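Local atomic coordinates of autophagy protein 5 (Saccharomyces cerevisiae, PDB entry 2DYO), a protein that takes part in autophagic vesicle formation and cytoplasm-to-vacuole transport, and is required for selective degradation of the nucleus and of mitochondria. Residues T141-Q153 against I165-W177. Residues are numbered along the deposited sequence; the frame is centred on the assembly and turned at random.
Sequences TQAEKFWFHQWKQ and IMSLSVNEARKFW
Four aromatic side chains, Trp147 and Trp151 from 141-153 and Phe176 and Trp177 from 165-177, gather into one cluster. The indole of Trp147 is sandwiched: CD1 of Trp151, one helical turn on, lies over one face, while Trp177 CE3 lies over the opposite face, 3.4 Å from Trp147 CD2, the two indoles oblique to each other. Phe176 turns its edge to the face of Trp151, CZ coming to 3.7 Å from Trp151 CE2, and Trp147 CH2 lies over the face of Phe176, again with the rings oblique. NE1 of Trp147 and NE1 of Trp151 both hydrogen-bond to the backbone O of Phe276.

Two CH-pi contacts accompany the cluster. Glu144 CB stands almost exactly above the five-membered ring of Trp177, 3.6 Å from its centroid, and the extended acid chain continues over the indole with its carboxylate tilted 23° from the ring plane. With CG anti to the backbone N (chi1 171°), Trp177 lays one face against Ala143 and Glu144, and its CH2 meets Ala143 CB. Replacing Trp177 by alanine is likely to open a gap against Ala143 and Glu144 and to take from Trp147 the ring that packs on one of its faces. In the second, Ile165 CD1 lies over the Phe148 face, 3.5 Å from Phe148 CZ.

The contact belongs to the alpha-helical bundle region of Atg5: the helical segments 142-153 and 170-177 cross at 106°, and Ile191 and Ile195 of helix 185-195 also touch Phe176.

Apolar packing continues round the Phe148 ring, where Met166 CE meets the edge and Ala173 CB approaches Phe148 CE2.

A water provides the polar link, donating to Glu144 OE2 (2.8 Å) and to Ala173 O.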
ATOM      1  N   THR A 141      10.378 -13.659  -6.714  1.00 35.10           N
ATOM      2  CA  THR A 141       9.045 -14.063  -6.275  1.00 31.62           C
ATOM      3  C   THR A 141       8.803 -13.569  -4.850  1.00 28.58           C
ATOM      4  O   THR A 141       7.796 -13.909  -4.232  1.00 27.20           O
ATOM      5  CB  THR A 141       8.877 -15.595  -6.271  1.00 31.44           C
ATOM      6  OG1 THR A 141       9.861 -16.175  -5.408  1.00 30.79           O
ATOM      7  CG2 THR A 141       9.025 -16.162  -7.676  1.00 33.26           C
ATOM      8  N   GLN A 142       9.732 -12.768  -4.333  1.00 25.17           N
ATOM      9  CA  GLN A 142       9.627 -12.235  -2.975  1.00 23.50           C
ATOM     10  C   GLN A 142       8.290 -11.556  -2.664  1.00 22.98           C
ATOM     11  O   GLN A 142       7.652 -11.859  -1.648  1.00 23.09           O
ATOM     12  CB  GLN A 142      10.762 -11.240  -2.697  1.00 21.26           C
ATOM     13  CG  GLN A 142      10.616 -10.525  -1.357  1.00 21.05           C
ATOM     14  CD  GLN A 142      11.708  -9.502  -1.099  1.00 22.26           C
ATOM     15  OE1 GLN A 142      12.053  -8.706  -1.974  1.00 21.94           O
ATOM     16  NE2 GLN A 142      12.241  -9.507   0.113  1.00 19.23           N
ATOM     17  N   ALA A 143       7.876 -10.628  -3.521  1.00 21.64           N
ATOM     18  CA  ALA A 143       6.621  -9.907  -3.306  1.00 21.74           C
ATOM     19  C   ALA A 143       5.415 -10.837  -3.426  1.00 21.84           C
ATOM     20  O   ALA A 143       4.544 -10.856  -2.553  1.00 20.46           O
ATOM     21  CB  ALA A 143       6.500  -8.762  -4.304  1.00 21.02           C
ATOM     22  N   GLU A 144       5.362 -11.608  -4.506  1.00 21.42           N
ATOM     23  CA  GLU A 144       4.255 -12.536  -4.705  1.00 22.94           C
ATOM     24  C   GLU A 144       4.093 -13.494  -3.529  1.00 23.82           C
ATOM     25  O   GLU A 144       2.974 -13.718  -3.056  1.00 24.19           O
ATOM     26  CB  GLU A 144       4.449 -13.331  -6.001  1.00 26.13           C
ATOM     27  CG  GLU A 144       3.455 -14.469  -6.175  1.00 28.32           C
ATOM     28  CD  GLU A 144       3.552 -15.130  -7.540  1.00 31.65           C
ATOM     29  OE1 GLU A 144       4.671 -15.178  -8.102  1.00 28.11           O
ATOM     30  OE2 GLU A 144       2.508 -15.612  -8.039  1.00 31.62           O
ATOM     31  N   LYS A 145       5.198 -14.060  -3.051  1.00 22.07           N
ATOM     32  CA  LYS A 145       5.137 -14.990  -1.926  1.00 23.57           C
ATOM     33  C   LYS A 145       4.562 -14.318  -0.685  1.00 23.39           C
ATOM     34  O   LYS A 145       3.688 -14.873  -0.017  1.00 23.02           O
ATOM     35  CB  LYS A 145       6.528 -15.551  -1.599  1.00 23.82           C
ATOM     36  CG  LYS A 145       7.028 -16.608  -2.581  1.00 28.26           C
ATOM     37  CD  LYS A 145       6.181 -17.872  -2.517  1.00 29.97           C
ATOM     38  CE  LYS A 145       6.712 -18.948  -3.456  1.00 32.22           C
ATOM     39  NZ  LYS A 145       5.850 -20.164  -3.417  1.00 31.13           N
ATOM     40  N   PHE A 146       5.057 -13.126  -0.373  1.00 22.57           N
ATOM     41  CA  PHE A 146       4.588 -12.388   0.792  1.00 21.69           C
ATOM     42  C   PHE A 146       3.117 -12.005   0.640  1.00 19.89           C
ATOM     43  O   PHE A 146       2.321 -12.152   1.567  1.00 20.94           O
ATOM     44  CB  PHE A 146       5.404 -11.108   0.980  1.00 20.89           C
ATOM     45  CG  PHE A 146       4.998 -10.307   2.184  1.00 19.90           C
ATOM     46  CD1 PHE A 146       5.526 -10.595   3.439  1.00 21.77           C
ATOM     47  CD2 PHE A 146       4.035  -9.306   2.078  1.00 20.59           C
ATOM     48  CE1 PHE A 146       5.103  -9.903   4.568  1.00 21.63           C
ATOM     49  CE2 PHE A 146       3.607  -8.608   3.206  1.00 19.26           C
ATOM     50  CZ  PHE A 146       4.138  -8.907   4.447  1.00 20.89           C
ATOM     51  N   TRP A 147       2.777 -11.494  -0.536  1.00 21.12           N
ATOM     52  CA  TRP A 147       1.420 -11.052  -0.834  1.00 19.51           C
ATOM     53  C   TRP A 147       0.404 -12.194  -0.771  1.00 22.39           C
ATOM     54  O   TRP A 147      -0.686 -12.041  -0.214  1.00 20.53           O
ATOM     55  CB  TRP A 147       1.395 -10.420  -2.220  1.00 19.08           C
ATOM     56  CG  TRP A 147       0.040  -9.993  -2.673  1.00 21.29           C
ATOM     57  CD1 TRP A 147      -0.635  -8.864  -2.304  1.00 23.12           C
ATOM     58  CD2 TRP A 147      -0.785 -10.663  -3.629  1.00 22.02           C
ATOM     59  NE1 TRP A 147      -1.834  -8.788  -2.981  1.00 25.07           N
ATOM     60  CE2 TRP A 147      -1.951  -9.884  -3.796  1.00 22.66           C
ATOM     61  CE3 TRP A 147      -0.656 -11.856  -4.358  1.00 23.72           C
ATOM     62  CZ2 TRP A 147      -2.974 -10.249  -4.674  1.00 25.81           C
ATOM     63  CZ3 TRP A 147      -1.673 -12.219  -5.231  1.00 24.82           C
ATOM     64  CH2 TRP A 147      -2.819 -11.419  -5.379  1.00 25.81           C
ATOM     65  N   PHE A 148       0.755 -13.342  -1.343  1.00 22.19           N
ATOM     66  CA  PHE A 148      -0.170 -14.469  -1.316  1.00 25.44           C
ATOM     67  C   PHE A 148      -0.353 -14.952   0.123  1.00 26.45           C
ATOM     68  O   PHE A 148      -1.441 -15.396   0.503  1.00 24.93           O
ATOM     69  CB  PHE A 148       0.332 -15.605  -2.215  1.00 27.25           C
ATOM     70  CG  PHE A 148      -0.636 -16.743  -2.336  1.00 30.07           C
ATOM     71  CD1 PHE A 148      -0.607 -17.797  -1.431  1.00 31.97           C
ATOM     72  CD2 PHE A 148      -1.619 -16.727  -3.316  1.00 30.86           C
ATOM     73  CE1 PHE A 148      -1.545 -18.825  -1.504  1.00 34.24           C
ATOM     74  CE2 PHE A 148      -2.562 -17.750  -3.399  1.00 34.18           C
ATOM     75  CZ  PHE A 148      -2.526 -18.795  -2.489  1.00 32.31           C
ATOM     76  N   HIS A 149       0.702 -14.842   0.928  1.00 25.81           N
ATOM     77  CA  HIS A 149       0.632 -15.246   2.328  1.00 27.30           C
ATOM     78  C   HIS A 149      -0.287 -14.279   3.086  1.00 28.01           C
ATOM     79  O   HIS A 149      -0.917 -14.649   4.083  1.00 28.87           O
ATOM     80  CB  HIS A 149       2.031 -15.252   2.956  1.00 30.05           C
ATOM     81  CG  HIS A 149       2.071 -15.860   4.322  1.00 31.89           C
ATOM     82  ND1 HIS A 149       1.860 -17.204   4.542  1.00 34.04           N
ATOM     83  CD2 HIS A 149       2.254 -15.302   5.542  1.00 34.07           C
ATOM     84  CE1 HIS A 149       1.909 -17.449   5.840  1.00 35.37           C
ATOM     85  NE2 HIS A 149       2.146 -16.311   6.469  1.00 36.98           N
ATOM     86  N   GLN A 150      -0.356 -13.038   2.609  1.00 26.42           N
ATOM     87  CA  GLN A 150      -1.232 -12.036   3.211  1.00 26.18           C
ATOM     88  C   GLN A 150      -2.673 -12.489   2.965  1.00 24.31           C
ATOM     89  O   GLN A 150      -3.502 -12.492   3.874  1.00 23.32           O
ATOM     90  CB  GLN A 150      -1.033 -10.661   2.556  1.00 28.03           C
ATOM     91  CG  GLN A 150       0.202  -9.876   2.991  1.00 30.01           C
ATOM     92  CD  GLN A 150       0.188  -9.524   4.466  1.00 30.61           C
ATOM     93  OE1 GLN A 150       0.508 -10.354   5.320  1.00 30.23           O
ATOM     94  NE2 GLN A 150      -0.197  -8.290   4.777  1.00 29.57           N
ATOM     95  N   TRP A 151      -2.963 -12.876   1.726  1.00 21.86           N
ATOM     96  CA  TRP A 151      -4.310 -13.309   1.385  1.00 23.17           C
ATOM     97  C   TRP A 151      -4.722 -14.604   2.055  1.00 23.92           C
ATOM     98  O   TRP A 151      -5.898 -14.829   2.306  1.00 22.19           O
ATOM     99  CB  TRP A 151      -4.486 -13.416  -0.130  1.00 19.67           C
ATOM    100  CG  TRP A 151      -4.895 -12.116  -0.751  1.00 19.96           C
ATOM    101  CD1 TRP A 151      -4.087 -11.212  -1.381  1.00 19.95           C
ATOM    102  CD2 TRP A 151      -6.209 -11.547  -0.745  1.00 21.80           C
ATOM    103  NE1 TRP A 151      -4.818 -10.112  -1.768  1.00 20.95           N
ATOM    104  CE2 TRP A 151      -6.123 -10.292  -1.387  1.00 21.48           C
ATOM    105  CE3 TRP A 151      -7.455 -11.976  -0.256  1.00 21.98           C
ATOM    106  CZ2 TRP A 151      -7.237  -9.457  -1.554  1.00 20.41           C
ATOM    107  CZ3 TRP A 151      -8.563 -11.145  -0.425  1.00 21.36           C
ATOM    108  CH2 TRP A 151      -8.443  -9.901  -1.068  1.00 20.92           C
ATOM    109  N   LYS A 152      -3.748 -15.465   2.343  1.00 24.27           N
ATOM    110  CA  LYS A 152      -4.056 -16.721   3.016  1.00 24.82           C
ATOM    111  C   LYS A 152      -4.550 -16.412   4.435  1.00 25.19           C
ATOM    112  O   LYS A 152      -5.506 -17.015   4.924  1.00 24.13           O
ATOM    113  CB  LYS A 152      -2.820 -17.618   3.054  1.00 28.22           C
ATOM    114  CG  LYS A 152      -3.099 -19.036   3.505  1.00 34.33           C
ATOM    115  CD  LYS A 152      -1.813 -19.883   3.523  1.00 38.64           C
ATOM    116  CE  LYS A 152      -2.084 -21.281   4.077  1.00 40.67           C
ATOM    117  NZ  LYS A 152      -0.830 -22.085   4.141  1.00 44.05           N
ATOM    118  N   GLN A 153      -3.899 -15.461   5.097  1.00 24.33           N
ATOM    119  CA  GLN A 153      -4.309 -15.072   6.445  1.00 26.18           C
ATOM    120  C   GLN A 153      -5.699 -14.430   6.369  1.00 25.91           C
ATOM    121  O   GLN A 153      -6.577 -14.699   7.188  1.00 26.33           O
ATOM    122  CB  GLN A 153      -3.338 -14.048   7.039  1.00 28.42           C
ATOM    123  CG  GLN A 153      -1.920 -14.527   7.238  1.00 33.73           C
ATOM    124  CD  GLN A 153      -0.984 -13.391   7.624  1.00 37.60           C
ATOM    125  OE1 GLN A 153      -1.124 -12.784   8.694  1.00 40.13           O
ATOM    126  NE2 GLN A 153      -0.026 -13.089   6.747  1.00 37.15           N
ATOM    127  N   ILE A 165      -9.043 -20.149  -0.574  1.00 33.53           N
ATOM    128  CA  ILE A 165      -7.846 -19.767  -1.315  1.00 33.12           C
ATOM    129  C   ILE A 165      -6.983 -20.965  -1.706  1.00 33.78           C
ATOM    130  O   ILE A 165      -6.334 -20.951  -2.750  1.00 31.28           O
ATOM    131  CB  ILE A 165      -6.991 -18.738  -0.517  1.00 32.67           C
ATOM    132  CG1 ILE A 165      -5.899 -18.159  -1.422  1.00 32.11           C
ATOM    133  CG2 ILE A 165      -6.380 -19.389   0.713  1.00 33.82           C
ATOM    134  CD1 ILE A 165      -5.015 -17.124  -0.734  1.00 31.72           C
ATOM    135  N   MET A 166      -6.986 -22.003  -0.880  1.00 35.09           N
ATOM    136  CA  MET A 166      -6.196 -23.198  -1.168  1.00 37.60           C
ATOM    137  C   MET A 166      -6.803 -24.001  -2.313  1.00 37.57           C
ATOM    138  O   MET A 166      -6.133 -24.840  -2.919  1.00 40.17           O
ATOM    139  CB  MET A 166      -6.092 -24.075   0.080  1.00 39.38           C
ATOM    140  CG  MET A 166      -5.376 -23.411   1.240  1.00 40.73           C
ATOM    141  SD  MET A 166      -3.633 -23.083   0.908  1.00 48.54           S
ATOM    142  CE  MET A 166      -3.666 -21.413   0.310  1.00 41.75           C
ATOM    143  N   SER A 167      -8.069 -23.732  -2.613  1.00 36.46           N
ATOM    144  CA  SER A 167      -8.775 -24.437  -3.676  1.00 34.34           C
ATOM    145  C   SER A 167      -8.586 -23.822  -5.053  1.00 33.24           C
ATOM    146  O   SER A 167      -9.030 -24.385  -6.052  1.00 32.56           O
ATOM    147  CB  SER A 167     -10.267 -24.514  -3.351  1.00 36.02           C
ATOM    148  OG  SER A 167     -10.474 -25.279  -2.177  1.00 41.27           O
ATOM    149  N   LEU A 168      -7.944 -22.660  -5.115  1.00 29.82           N
ATOM    150  CA  LEU A 168      -7.701 -22.020  -6.402  1.00 30.29           C
ATOM    151  C   LEU A 168      -6.676 -22.876  -7.142  1.00 27.69           C
ATOM    152  O   LEU A 168      -5.856 -23.534  -6.509  1.00 27.91           O
ATOM    153  CB  LEU A 168      -7.123 -20.617  -6.205  1.00 31.15           C
ATOM    154  CG  LEU A 168      -7.966 -19.551  -5.503  1.00 32.40           C
ATOM    155  CD1 LEU A 168      -7.142 -18.263  -5.383  1.00 32.14           C
ATOM    156  CD2 LEU A 168      -9.235 -19.296  -6.285  1.00 31.34           C
ATOM    157  N   SER A 169      -6.722 -22.883  -8.470  1.00 29.55           N
ATOM    158  CA  SER A 169      -5.739 -23.650  -9.226  1.00 29.83           C
ATOM    159  C   SER A 169      -4.436 -22.866  -9.113  1.00 31.25           C
ATOM    160  O   SER A 169      -4.453 -21.666  -8.822  1.00 29.02           O
ATOM    161  CB  SER A 169      -6.140 -23.771 -10.697  1.00 29.32           C
ATOM    162  OG  SER A 169      -6.001 -22.544 -11.390  1.00 29.56           O
ATOM    163  N   VAL A 170      -3.313 -23.541  -9.318  1.00 29.11           N
ATOM    164  CA  VAL A 170      -2.024 -22.872  -9.242  1.00 29.73           C
ATOM    165  C   VAL A 170      -2.024 -21.658 -10.164  1.00 30.24           C
ATOM    166  O   VAL A 170      -1.660 -20.561  -9.744  1.00 29.58           O
ATOM    167  CB  VAL A 170      -0.881 -23.828  -9.630  1.00 28.96           C
ATOM    168  CG1 VAL A 170       0.431 -23.062  -9.750  1.00 31.34           C
ATOM    169  CG2 VAL A 170      -0.759 -24.929  -8.581  1.00 24.61           C
ATOM    170  N   ASN A 171      -2.458 -21.843 -11.409  1.00 29.29           N
ATOM    171  CA  ASN A 171      -2.495 -20.737 -12.366  1.00 30.09           C
ATOM    172  C   ASN A 171      -3.482 -19.634 -11.984  1.00 30.36           C
ATOM    173  O   ASN A 171      -3.317 -18.477 -12.376  1.00 26.85           O
ATOM    174  CB  ASN A 171      -2.830 -21.249 -13.770  1.00 30.99           C
ATOM    175  CG  ASN A 171      -1.740 -22.137 -14.340  1.00 33.88           C
ATOM    176  OD1 ASN A 171      -0.613 -22.146 -13.847  1.00 32.48           O
ATOM    177  ND2 ASN A 171      -2.070 -22.882 -15.392  1.00 30.94           N
ATOM    178  N   GLU A 172      -4.514 -19.988 -11.230  1.00 30.16           N
ATOM    179  CA  GLU A 172      -5.492 -18.991 -10.819  1.00 31.58           C
ATOM    180  C   GLU A 172      -4.806 -18.031  -9.844  1.00 31.09           C
ATOM    181  O   GLU A 172      -4.986 -16.812  -9.917  1.00 31.55           O
ATOM    182  CB  GLU A 172      -6.688 -19.682 -10.154  1.00 35.12           C
ATOM    183  CG  GLU A 172      -8.015 -18.997 -10.428  1.00 40.72           C
ATOM    184  CD  GLU A 172      -9.207 -19.917 -10.209  1.00 43.79           C
ATOM    185  OE1 GLU A 172     -10.341 -19.492 -10.519  1.00 45.85           O
ATOM    186  OE2 GLU A 172      -9.011 -21.058  -9.732  1.00 42.75           O
ATOM    187  N   ALA A 173      -4.004 -18.598  -8.947  1.00 29.13           N
ATOM    188  CA  ALA A 173      -3.267 -17.822  -7.957  1.00 30.21           C
ATOM    189  C   ALA A 173      -2.223 -16.936  -8.631  1.00 29.18           C
ATOM    190  O   ALA A 173      -2.004 -15.800  -8.219  1.00 27.72           O
ATOM    191  CB  ALA A 173      -2.595 -18.755  -6.964  1.00 27.92           C
ATOM    192  N   ARG A 174      -1.575 -17.463  -9.665  1.00 28.57           N
ATOM    193  CA  ARG A 174      -0.560 -16.706 -10.385  1.00 29.20           C
ATOM    194  C   ARG A 174      -1.226 -15.559 -11.112  1.00 28.43           C
ATOM    195  O   ARG A 174      -0.688 -14.457 -11.187  1.00 27.69           O
ATOM    196  CB  ARG A 174       0.149 -17.608 -11.394  1.00 33.57           C
ATOM    197  CG  ARG A 174       0.452 -18.964 -10.836  1.00 39.16           C
ATOM    198  CD  ARG A 174       1.920 -19.166 -10.594  1.00 45.59           C
ATOM    199  NE  ARG A 174       2.588 -19.668 -11.788  1.00 49.58           N
ATOM    200  CZ  ARG A 174       3.628 -20.492 -11.756  1.00 53.28           C
ATOM    201  NH1 ARG A 174       4.110 -20.898 -10.589  1.00 54.42           N
ATOM    202  NH2 ARG A 174       4.176 -20.924 -12.883  1.00 55.51           N
ATOM    203  N   LYS A 175      -2.408 -15.837 -11.650  1.00 26.31           N
ATOM    204  CA  LYS A 175      -3.191 -14.850 -12.387  1.00 27.87           C
ATOM    205  C   LYS A 175      -3.624 -13.729 -11.437  1.00 25.87           C
ATOM    206  O   LYS A 175      -3.720 -12.565 -11.825  1.00 26.58           O
ATOM    207  CB  LYS A 175      -4.423 -15.535 -12.991  1.00 29.52           C
ATOM    208  CG  LYS A 175      -5.304 -14.667 -13.877  1.00 34.95           C
ATOM    209  CD  LYS A 175      -6.548 -15.456 -14.285  1.00 37.82           C
ATOM    210  CE  LYS A 175      -7.436 -14.684 -15.241  1.00 41.20           C
ATOM    211  NZ  LYS A 175      -8.657 -15.465 -15.600  1.00 43.32           N
ATOM    212  N   PHE A 176      -3.891 -14.100 -10.190  1.00 24.91           N
ATOM    213  CA  PHE A 176      -4.307 -13.144  -9.170  1.00 23.92           C
ATOM    214  C   PHE A 176      -3.165 -12.137  -8.972  1.00 23.71           C
ATOM    215  O   PHE A 176      -3.364 -10.932  -9.117  1.00 24.40           O
ATOM    216  CB  PHE A 176      -4.627 -13.898  -7.871  1.00 22.80           C
ATOM    217  CG  PHE A 176      -5.329 -13.064  -6.823  1.00 23.92           C
ATOM    218  CD1 PHE A 176      -6.070 -11.940  -7.177  1.00 24.27           C
ATOM    219  CD2 PHE A 176      -5.255 -13.419  -5.479  1.00 23.27           C
ATOM    220  CE1 PHE A 176      -6.726 -11.179  -6.201  1.00 25.81           C
ATOM    221  CE2 PHE A 176      -5.904 -12.668  -4.497  1.00 24.15           C
ATOM    222  CZ  PHE A 176      -6.641 -11.547  -4.859  1.00 23.38           C
ATOM    223  N   TRP A 177      -1.967 -12.634  -8.671  1.00 23.83           N
ATOM    224  CA  TRP A 177      -0.810 -11.758  -8.485  1.00 23.70           C
ATOM    225  C   TRP A 177      -0.527 -10.990  -9.768  1.00 25.24           C
ATOM    226  O   TRP A 177      -0.198  -9.804  -9.740  1.00 23.87           O
ATOM    227  CB  TRP A 177       0.436 -12.566  -8.117  1.00 25.06           C
ATOM    228  CG  TRP A 177       1.699 -11.735  -8.137  1.00 25.02           C
ATOM    229  CD1 TRP A 177       2.751 -11.850  -9.002  1.00 23.50           C
ATOM    230  CD2 TRP A 177       2.014 -10.641  -7.268  1.00 23.33           C
ATOM    231  NE1 TRP A 177       3.703 -10.896  -8.724  1.00 22.63           N
ATOM    232  CE2 TRP A 177       3.276 -10.141  -7.663  1.00 24.10           C
ATOM    233  CE3 TRP A 177       1.353 -10.037  -6.192  1.00 23.53           C
ATOM    234  CZ2 TRP A 177       3.888  -9.062  -7.017  1.00 23.87           C
ATOM    235  CZ3 TRP A 177       1.964  -8.961  -5.550  1.00 21.96           C
ATOM    236  CH2 TRP A 177       3.217  -8.489  -5.964  1.00 21.42           C
TER
HETATM  237  O   HOH W   1       0.332 -15.888  -6.366  1.00 30.70           O